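Long-range contact in glycogen synthase (Cyanobacterium sp. CLg1, PDB 6GNF), which belongs to the starch and bacterial glycogen synthase family, two-domain proteins whose C-terminal half carries a glycosyl transferases group 1 region: residues A[421-435]-A[446-458]. Sequence-based numbering, arbitrary orientation.
Sequences TAGADYCLMPSRFEP and YGTIPVVAPVGGL. With AC1 (4,6-dideoxy-4-{[(1S,4R,5S,6S)-4,5,6-trihydroxy-3-(hydroxymethyl)cyclohex-2-en-1-yl]amino}-alpha-D-glucopyranose), chain D.
Glu-434 and Leu-458 meet in the loops that follow two neighbouring parallel strands: CD1 of Leu-458 lies 3.8 Å from CB of Glu-434, while its other methyl, CD2, rests against SD and CE of Met-429. A bend at chi2 (67°) carries the Glu-434 carboxylate away from this apolar patch. There Ser-431 OG donates to the anti lone pair of OE1 (2.6 Å), and OE2 accepts a 2.6 Å bond from O3B of AC1 and forms a salt bridge with Lys-363 NZ, so both oxygens are gripped. On the backbone of the same residue, Glu-434 O receives Gly-457 N at 3.0 Å, nearly end-on to the carbonyl, tying the two segments together just ahead of Leu-458.

Five backbone bonds join the strands and their ends, from Ile-449 N to Asp-425 O at one end to Ala-453 N to Met-429 O at the other, the straightest being Val-451 N to Cys-427 O (175°). On one face the Tyr-426 ring lies alongside Ile-449, pointing the same way, with CD1 3.7 Å from CB of Ile-449 and its edge toward Ile-449 O. At the far end, Thr-448 OG1 bonds Thr-421 O (2.6 Å), and Thr-421 CG2 sits over one face of the Tyr-446 ring as a CH-pi contact.

Helix 439-445 links the strands in a beta-alpha-beta unit of the C-terminal Rossmann-like domain, typical of GT-B glycosyltransferases; the loop after strand 426-429 brings Glu-434 to AC1 and ADP in the interdomain cleft.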
loop_
_atom_site.group_PDB
_atom_site.type_symbol
_atom_site.label_atom_id
_atom_site.label_comp_id
_atom_site.label_asym_id
_atom_site.label_seq_id
_atom_site.Cartn_x
_atom_site.Cartn_y
_atom_site.Cartn_z
ATOM N N THR A 421 9.443 -2.661 16.067
ATOM C CA THR A 421 10.336 -1.867 15.234
ATOM C C THR A 421 11.551 -1.365 16.003
ATOM O O THR A 421 12.650 -1.351 15.457
ATOM C CB THR A 421 9.598 -0.661 14.636
ATOM O OG1 THR A 421 8.409 -1.116 13.989
ATOM C CG2 THR A 421 10.467 0.074 13.630
ATOM N N ALA A 422 11.335 -0.923 17.240
ATOM C CA ALA A 422 12.407 -0.403 18.074
ATOM C C ALA A 422 13.199 -1.522 18.736
ATOM O O ALA A 422 14.432 -1.491 18.764
ATOM C CB ALA A 422 11.839 0.531 19.131
ATOM N N GLY A 423 12.497 -2.541 19.225
ATOM C CA GLY A 423 13.119 -3.584 20.039
ATOM C C GLY A 423 13.865 -4.644 19.256
ATOM O O GLY A 423 14.863 -5.183 19.732
ATOM N N ALA A 424 13.369 -4.962 18.066
ATOM C CA ALA A 424 13.963 -6.007 17.244
ATOM C C ALA A 424 15.323 -5.583 16.707
ATOM O O ALA A 424 15.570 -4.397 16.478
ATOM C CB ALA A 424 13.041 -6.366 16.086
ATOM N N ASP A 425 16.188 -6.565 16.481
ATOM C CA ASP A 425 17.466 -6.330 15.818
ATOM C C ASP A 425 17.286 -6.337 14.316
ATOM O O ASP A 425 17.973 -5.615 13.596
ATOM C CB ASP A 425 18.454 -7.411 16.212
ATOM C CG ASP A 425 18.736 -7.402 17.681
ATOM O OD1 ASP A 425 19.015 -6.304 18.195
ATOM O OD2 ASP A 425 18.680 -8.482 18.314
ATOM N N TYR A 426 16.361 -7.175 13.850
ATOM C CA TYR A 426 16.140 -7.371 12.429
ATOM C C TYR A 426 14.662 -7.240 12.059
ATOM O O TYR A 426 13.787 -7.674 12.803
ATOM C CB TYR A 426 16.672 -8.743 12.019
ATOM C CG TYR A 426 18.160 -8.903 12.251
ATOM C CD1 TYR A 426 19.079 -8.267 11.428
ATOM C CD2 TYR A 426 18.645 -9.676 13.302
ATOM C CE1 TYR A 426 20.443 -8.400 11.635
ATOM C CE2 TYR A 426 20.009 -9.815 13.523
ATOM C CZ TYR A 426 20.908 -9.180 12.686
ATOM O OH TYR A 426 22.270 -9.327 12.901
ATOM N N CYS A 427 14.409 -6.651 10.895
ATOM C CA CYS A 427 13.069 -6.549 10.322
ATOM C C CYS A 427 12.934 -7.567 9.188
ATOM O O CYS A 427 13.554 -7.429 8.138
ATOM C CB CYS A 427 12.838 -5.136 9.804
ATOM S SG CYS A 427 11.327 -4.939 8.857
ATOM N N LEU A 428 12.109 -8.584 9.410
ATOM C CA LEU A 428 12.031 -9.748 8.536
ATOM C C LEU A 428 10.849 -9.645 7.578
ATOM O O LEU A 428 9.696 -9.609 8.019
ATOM C CB LEU A 428 11.890 -10.995 9.404
ATOM C CG LEU A 428 11.999 -12.375 8.766
ATOM C CD1 LEU A 428 13.415 -12.631 8.288
ATOM C CD2 LEU A 428 11.582 -13.442 9.768
ATOM N N MET A 429 11.139 -9.564 6.275
ATOM C CA MET A 429 10.107 -9.429 5.241
ATOM C C MET A 429 10.290 -10.443 4.108
ATOM O O MET A 429 10.843 -10.113 3.055
ATOM C CB MET A 429 10.134 -8.019 4.653
ATOM C CG MET A 429 9.972 -6.913 5.684
ATOM S SD MET A 429 10.000 -5.286 4.921
ATOM C CE MET A 429 8.468 -5.310 4.013
ATOM N N PRO A 430 9.770 -11.669 4.288
ATOM C CA PRO A 430 9.859 -12.709 3.268
ATOM C C PRO A 430 8.763 -12.581 2.208
ATOM O O PRO A 430 8.012 -13.531 1.966
ATOM C CB PRO A 430 9.684 -13.988 4.086
ATOM C CG PRO A 430 8.748 -13.586 5.169
ATOM C CD PRO A 430 9.093 -12.159 5.502
ATOM N N SER A 431 8.680 -11.411 1.582
ATOM C CA SER A 431 7.632 -11.135 0.614
ATOM C C SER A 431 7.849 -11.917 -0.679
ATOM O O SER A 431 8.976 -12.081 -1.132
ATOM C CB SER A 431 7.566 -9.636 0.302
ATOM O OG SER A 431 7.320 -8.888 1.480
ATOM N N ARG A 432 6.755 -12.390 -1.270
ATOM C CA ARG A 432 6.789 -13.039 -2.577
ATOM C C ARG A 432 6.790 -12.014 -3.709
ATOM O O ARG A 432 7.310 -12.276 -4.786
ATOM C CB ARG A 432 5.609 -13.997 -2.729
ATOM C CG ARG A 432 5.684 -15.191 -1.788
ATOM C CD ARG A 432 4.586 -16.199 -2.068
ATOM N NE ARG A 432 4.787 -17.443 -1.316
ATOM C CZ ARG A 432 4.303 -17.712 -0.102
ATOM N NH1 ARG A 432 3.559 -16.832 0.555
ATOM N NH2 ARG A 432 4.567 -18.881 0.464
ATOM N N PHE A 433 6.154 -10.874 -3.482
ATOM C CA PHE A 433 6.320 -9.696 -4.331
ATOM C C PHE A 433 6.084 -8.467 -3.454
ATOM O O PHE A 433 5.339 -8.540 -2.468
ATOM C CB PHE A 433 5.364 -9.732 -5.525
ATOM C CG PHE A 433 3.922 -9.886 -5.139
ATOM C CD1 PHE A 433 3.383 -11.144 -4.901
ATOM C CD2 PHE A 433 3.100 -8.772 -5.006
ATOM C CE1 PHE A 433 2.051 -11.291 -4.545
ATOM C CE2 PHE A 433 1.767 -8.910 -4.646
ATOM C CZ PHE A 433 1.244 -10.173 -4.411
ATOM N N GLU A 434 6.728 -7.350 -3.787
ATOM C CA GLU A 434 6.664 -6.162 -2.949
ATOM C C GLU A 434 6.950 -4.907 -3.759
ATOM O O GLU A 434 8.109 -4.559 -3.969
ATOM C CB GLU A 434 7.648 -6.281 -1.781
ATOM C CG GLU A 434 7.354 -5.330 -0.633
ATOM C CD GLU A 434 6.056 -5.659 0.061
ATOM O OE1 GLU A 434 6.025 -6.702 0.747
ATOM O OE2 GLU A 434 5.080 -4.884 -0.071
ATOM N N PRO A 435 5.894 -4.225 -4.233
ATOM C CA PRO A 435 6.061 -3.005 -5.006
ATOM C C PRO A 435 7.046 -2.007 -4.395
ATOM O O PRO A 435 7.917 -1.489 -5.094
ATOM C CB PRO A 435 4.635 -2.444 -5.065
ATOM C CG PRO A 435 3.797 -3.667 -5.119
ATOM C CD PRO A 435 4.491 -4.664 -4.230
ATOM N N TYR A 446 14.984 3.401 12.881
ATOM C CA TYR A 446 15.172 2.946 14.259
ATOM C C TYR A 446 16.487 2.170 14.462
ATOM O O TYR A 446 16.752 1.686 15.555
ATOM C CB TYR A 446 13.979 2.078 14.696
ATOM C CG TYR A 446 12.721 2.872 15.020
ATOM C CD1 TYR A 446 12.008 3.507 14.022
ATOM C CD2 TYR A 446 12.252 2.975 16.323
ATOM C CE1 TYR A 446 10.862 4.233 14.299
ATOM C CE2 TYR A 446 11.105 3.699 16.617
ATOM C CZ TYR A 446 10.410 4.324 15.598
ATOM O OH TYR A 446 9.262 5.059 15.861
ATOM N N GLY A 447 17.293 2.032 13.414
ATOM C CA GLY A 447 18.541 1.274 13.496
ATOM C C GLY A 447 18.313 -0.226 13.485
ATOM O O GLY A 447 19.171 -1.004 13.888
ATOM N N THR A 448 17.145 -0.629 13.005
ATOM C CA THR A 448 16.770 -2.032 12.928
ATOM C C THR A 448 17.033 -2.492 11.498
ATOM O O THR A 448 16.560 -1.878 10.544
ATOM C CB THR A 448 15.288 -2.219 13.323
ATOM O OG1 THR A 448 15.111 -1.836 14.695
ATOM C CG2 THR A 448 14.838 -3.661 13.154
ATOM N N ILE A 449 17.770 -3.588 11.364
ATOM C CA ILE A 449 18.338 -3.992 10.083
ATOM C C ILE A 449 17.381 -4.872 9.278
ATOM O O ILE A 449 16.987 -5.941 9.752
ATOM C CB ILE A 449 19.660 -4.747 10.305
ATOM C CG1 ILE A 449 20.711 -3.787 10.870
ATOM C CG2 ILE A 449 20.149 -5.371 9.006
ATOM C CD1 ILE A 449 21.921 -4.467 11.474
ATOM N N PRO A 450 17.033 -4.448 8.046
ATOM C CA PRO A 450 16.152 -5.277 7.223
ATOM C C PRO A 450 16.799 -6.564 6.705
ATOM O O PRO A 450 17.952 -6.555 6.268
ATOM C CB PRO A 450 15.793 -4.360 6.039
ATOM C CG PRO A 450 16.117 -2.980 6.492
ATOM C CD PRO A 450 17.273 -3.132 7.428
ATOM N N VAL A 451 16.037 -7.653 6.768
ATOM C CA VAL A 451 16.384 -8.910 6.122
ATOM C C VAL A 451 15.182 -9.247 5.251
ATOM O O VAL A 451 14.137 -9.649 5.756
ATOM C CB VAL A 451 16.667 -10.030 7.146
ATOM C CG1 VAL A 451 17.090 -11.315 6.457
ATOM C CG2 VAL A 451 17.721 -9.589 8.141
ATOM N N VAL A 452 15.345 -9.078 3.941
ATOM C CA VAL A 452 14.218 -8.980 3.029
ATOM C C VAL A 452 14.345 -9.890 1.812
ATOM O O VAL A 452 15.435 -10.308 1.439
ATOM C CB VAL A 452 14.041 -7.520 2.553
ATOM C CG1 VAL A 452 13.846 -6.601 3.748
ATOM C CG2 VAL A 452 15.232 -7.050 1.732
ATOM N N ALA A 453 13.206 -10.206 1.212
ATOM C CA ALA A 453 13.181 -10.941 -0.043
ATOM C C ALA A 453 13.712 -10.058 -1.176
ATOM O O ALA A 453 13.484 -8.848 -1.180
ATOM C CB ALA A 453 11.770 -11.401 -0.366
ATOM N N PRO A 454 14.399 -10.666 -2.152
ATOM C CA PRO A 454 14.965 -9.920 -3.271
ATOM C C PRO A 454 13.930 -9.652 -4.362
ATOM O O PRO A 454 14.057 -10.147 -5.471
ATOM C CB PRO A 454 16.058 -10.869 -3.773
ATOM C CG PRO A 454 15.482 -12.228 -3.541
ATOM C CD PRO A 454 14.671 -12.116 -2.271
ATOM N N VAL A 455 12.915 -8.852 -4.053
ATOM C CA VAL A 455 11.854 -8.539 -5.018
ATOM C C VAL A 455 11.432 -7.081 -4.909
ATOM O O VAL A 455 11.492 -6.485 -3.834
ATOM C CB VAL A 455 10.624 -9.458 -4.834
ATOM C CG1 VAL A 455 10.983 -10.911 -5.132
ATOM C CG2 VAL A 455 10.048 -9.336 -3.424
ATOM N N GLY A 456 11.031 -6.513 -6.043
ATOM C CA GLY A 456 10.472 -5.163 -6.100
ATOM C C GLY A 456 11.335 -4.127 -5.412
ATOM O O GLY A 456 12.558 -4.159 -5.528
ATOM N N GLY A 457 10.700 -3.219 -4.684
ATOM C CA GLY A 457 11.397 -2.111 -4.044
ATOM C C GLY A 457 12.254 -2.473 -2.849
ATOM O O GLY A 457 13.007 -1.632 -2.352
ATOM N N LEU A 458 12.175 -3.721 -2.392
ATOM C CA LEU A 458 13.064 -4.189 -1.331
ATOM C C LEU A 458 14.505 -4.219 -1.832
ATOM O O LEU A 458 15.437 -3.941 -1.078
ATOM C CB LEU A 458 12.642 -5.567 -0.825
ATOM C CG LEU A 458 11.246 -5.643 -0.197
ATOM C CD1 LEU A 458 10.861 -7.090 0.101
ATOM C CD2 LEU A 458 11.161 -4.798 1.060
HETATM C C1 AC1 D . -4.697 -1.973 -0.997
HETATM O O2 AC1 D . -4.597 -1.152 -3.289
HETATM C C2 AC1 D . -3.896 -1.176 -2.029
HETATM C C4A AC1 D . 3.394 -0.606 -1.300
HETATM C C3 AC1 D . -2.484 -1.736 -2.207
HETATM O O3 AC1 D . -1.770 -0.819 -3.043
HETATM C C4 AC1 D . -1.768 -1.930 -0.852
HETATM N N4A AC1 D . -0.388 -2.462 -0.947
HETATM C C5 AC1 D . -2.671 -2.832 0.004
HETATM O O5 AC1 D . -3.938 -2.191 0.201
HETATM C C6 AC1 D . -2.093 -3.131 1.378
HETATM C C1B AC1 D . 0.712 -1.856 -1.702
HETATM C C2B AC1 D . 2.038 -2.674 -1.701
HETATM O O2B AC1 D . 1.918 -3.959 -1.100
HETATM C C3B AC1 D . 3.210 -2.058 -0.972
HETATM O O3B AC1 D . 4.407 -2.733 -1.359
HETATM O O4 AC1 D . 4.387 -0.111 -0.396
HETATM C C5B AC1 D . 2.100 0.148 -1.138
HETATM C C7B AC1 D . 0.914 -0.425 -1.269
HETATM C C6B AC1 D . 2.163 1.617 -0.865
HETATM O O6B AC1 D . 2.874 2.211 -1.953
HETATM O O HOH W 1 19.708 -3.806 14.819
#